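Local atomic coordinates of SPbeta prophage-derived aminoglycoside N(3')-acetyltransferase-like protein YokD (Bacillus subtilis, PDB entry 2NYG), a protein that binds coenzyme A and probably acts as an N-acetyltransferase of the aminoglycoside-acetylating family, which may contribute to antibiotic resistance. Residues A[169-175]-A[246-252]. Numbering follows the deposited sequence.
Sequences SYVLLLG and NCRLFSL
Val171 packs side by side with Phe250, against one face of its ring, where strands 170-174 and 246-251 run antiparallel, their axes 4.5 Å apart. The valine CB makes a CH-pi contact, 3.8 Å from the ring centroid and displaced toward the rim. From there its branches part: CG1, anti to the backbone N (chi1 178°), goes to Phe250 CZ, while CG2 touches Phe250 CE1 and reaches Leu252 CB at 3.9 Å. Phe250 can cover its neighbour because its CG stands between its own backbone N and carbonyl carbon (chi1 58°), which lays the ring along the valine. Further along this face Leu173 CD1 approaches the ring edge near CE2 and also the edge of the Arg248 guanidinium, 3.9 Å from NE. The tip of that arginine is held by salt bridges to Glu232 and Asp177.

On the face of Leu172 and Leu249, Leu174 CD1 meets Cys247 SG, and Leu249 CD1 reaches Tyr170 CB at 3.5 Å. Val171 and Phe250 exchange two backbone hydrogen bonds, the shorter from Val171 N to Phe250 O (2.7 Å); Leu173 and Arg248 form a second such pair. Beyond the strand, Leu252 N donates to Ser169 O at 2.9 Å, just past the N-cap Ser251, whose OG binds Glu254 N.

Strand 170-174 also pairs in parallel with strand 32-37, and Gly175 at its end approaches Ser41 of the coenzyme A site. The contact is thus one of two places where the mixed beta sheet of this antibiotic N-acetyltransferase fold passes from parallel to antiparallel pairing.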
loop_
_atom_site.group_PDB
_atom_site.type_symbol
_atom_site.label_atom_id
_atom_site.label_comp_id
_atom_site.label_asym_id
_atom_site.label_seq_id
_atom_site.Cartn_x
_atom_site.Cartn_y
_atom_site.Cartn_z
ATOM N N SER A 169 25.034 -7.955 8.566
ATOM C CA SER A 169 23.698 -7.357 8.475
ATOM C C SER A 169 23.218 -6.921 9.837
ATOM O O SER A 169 23.623 -7.475 10.851
ATOM C CB SER A 169 22.684 -8.363 7.948
ATOM O OG SER A 169 22.899 -8.636 6.582
ATOM N N TYR A 170 22.342 -5.934 9.879
ATOM C CA TYR A 170 21.815 -5.515 11.162
ATOM C C TYR A 170 20.311 -5.559 11.121
ATOM O O TYR A 170 19.709 -5.519 10.049
ATOM C CB TYR A 170 22.274 -4.096 11.518
ATOM C CG TYR A 170 23.762 -3.972 11.739
ATOM C CD1 TYR A 170 24.645 -3.972 10.664
ATOM C CD2 TYR A 170 24.290 -3.902 13.025
ATOM C CE1 TYR A 170 26.021 -3.906 10.861
ATOM C CE2 TYR A 170 25.668 -3.834 13.238
ATOM C CZ TYR A 170 26.530 -3.831 12.151
ATOM O OH TYR A 170 27.887 -3.693 12.345
ATOM N N VAL A 171 19.706 -5.671 12.294
ATOM C CA VAL A 171 18.260 -5.665 12.401
ATOM C C VAL A 171 17.919 -4.305 13.003
ATOM O O VAL A 171 18.646 -3.795 13.847
ATOM C CB VAL A 171 17.740 -6.785 13.337
ATOM C CG1 VAL A 171 16.223 -6.703 13.450
ATOM C CG2 VAL A 171 18.132 -8.130 12.805
ATOM N N LEU A 172 16.843 -3.693 12.541
ATOM C CA LEU A 172 16.442 -2.406 13.081
ATOM C C LEU A 172 14.991 -2.504 13.502
ATOM O O LEU A 172 14.109 -2.691 12.674
ATOM C CB LEU A 172 16.589 -1.290 12.043
ATOM C CG LEU A 172 15.908 0.029 12.434
ATOM C CD1 LEU A 172 16.502 0.539 13.724
ATOM C CD2 LEU A 172 16.062 1.060 11.342
ATOM N N LEU A 173 14.746 -2.413 14.797
ATOM C CA LEU A 173 13.390 -2.457 15.283
ATOM C C LEU A 173 13.055 -0.993 15.488
ATOM O O LEU A 173 13.534 -0.348 16.418
ATOM C CB LEU A 173 13.303 -3.243 16.596
ATOM C CG LEU A 173 13.743 -4.707 16.515
ATOM C CD1 LEU A 173 13.652 -5.350 17.878
ATOM C CD2 LEU A 173 12.882 -5.446 15.534
ATOM N N LEU A 174 12.255 -0.465 14.571
ATOM C CA LEU A 174 11.842 0.933 14.603
ATOM C C LEU A 174 10.431 0.981 15.167
ATOM O O LEU A 174 9.439 0.884 14.453
ATOM C CB LEU A 174 11.915 1.499 13.183
ATOM C CG LEU A 174 11.467 2.893 12.779
ATOM C CD1 LEU A 174 11.798 3.923 13.814
ATOM C CD2 LEU A 174 12.154 3.201 11.467
ATOM N N GLY A 175 10.352 1.113 16.475
ATOM C CA GLY A 175 9.052 1.134 17.087
ATOM C C GLY A 175 8.527 -0.269 17.321
ATOM O O GLY A 175 7.450 -0.413 17.865
ATOM N N ASN A 246 10.753 3.948 20.192
ATOM C CA ASN A 246 11.921 3.349 20.843
ATOM C C ASN A 246 12.529 2.347 19.902
ATOM O O ASN A 246 11.848 1.445 19.421
ATOM C CB ASN A 246 11.512 2.654 22.142
ATOM C CG ASN A 246 11.132 3.633 23.219
ATOM O OD1 ASN A 246 9.999 3.638 23.694
ATOM N ND2 ASN A 246 12.080 4.479 23.608
ATOM N N CYS A 247 13.818 2.485 19.647
ATOM C CA CYS A 247 14.449 1.579 18.702
ATOM C C CYS A 247 15.718 0.888 19.164
ATOM O O CYS A 247 16.403 1.327 20.092
ATOM C CB CYS A 247 14.790 2.333 17.411
ATOM S SG CYS A 247 13.517 3.425 16.768
ATOM N N ARG A 248 16.024 -0.220 18.505
ATOM C CA ARG A 248 17.263 -0.886 18.783
ATOM C C ARG A 248 17.804 -1.452 17.502
ATOM O O ARG A 248 17.060 -1.911 16.647
ATOM C CB ARG A 248 17.133 -1.948 19.872
ATOM C CG ARG A 248 16.032 -2.922 19.762
ATOM C CD ARG A 248 16.004 -3.679 21.076
ATOM N NE ARG A 248 14.658 -4.109 21.442
ATOM C CZ ARG A 248 14.107 -3.909 22.635
ATOM N NH1 ARG A 248 14.783 -3.281 23.589
ATOM N NH2 ARG A 248 12.874 -4.329 22.865
ATOM N N LEU A 249 19.117 -1.347 17.359
ATOM C CA LEU A 249 19.813 -1.829 16.184
ATOM C C LEU A 249 20.835 -2.835 16.674
ATOM O O LEU A 249 21.594 -2.535 17.595
ATOM C CB LEU A 249 20.523 -0.663 15.481
ATOM C CG LEU A 249 21.444 -1.081 14.332
ATOM C CD1 LEU A 249 20.612 -1.503 13.132
ATOM C CD2 LEU A 249 22.363 0.049 13.958
ATOM N N PHE A 250 20.849 -4.022 16.074
ATOM C CA PHE A 250 21.803 -5.059 16.456
ATOM C C PHE A 250 22.207 -5.962 15.302
ATOM O O PHE A 250 21.621 -5.921 14.224
ATOM C CB PHE A 250 21.241 -5.902 17.603
ATOM C CG PHE A 250 19.928 -6.554 17.290
ATOM C CD1 PHE A 250 19.876 -7.737 16.558
ATOM C CD2 PHE A 250 18.736 -5.993 17.750
ATOM C CE1 PHE A 250 18.657 -8.357 16.294
ATOM C CE2 PHE A 250 17.514 -6.606 17.493
ATOM C CZ PHE A 250 17.475 -7.790 16.764
ATOM N N SER A 251 23.226 -6.775 15.548
ATOM C CA SER A 251 23.756 -7.708 14.560
ATOM C C SER A 251 22.765 -8.844 14.282
ATOM O O SER A 251 22.231 -9.442 15.207
ATOM C CB SER A 251 25.068 -8.279 15.078
ATOM O OG SER A 251 25.573 -9.241 14.178
ATOM N N LEU A 252 22.514 -9.133 13.011
ATOM C CA LEU A 252 21.570 -10.178 12.677
ATOM C C LEU A 252 22.222 -11.529 12.903
ATOM O O LEU A 252 21.642 -12.414 13.537
ATOM C CB LEU A 252 21.092 -10.029 11.233
ATOM C CG LEU A 252 20.056 -11.019 10.682
ATOM C CD1 LEU A 252 19.301 -10.411 9.538
ATOM C CD2 LEU A 252 20.747 -12.290 10.232
#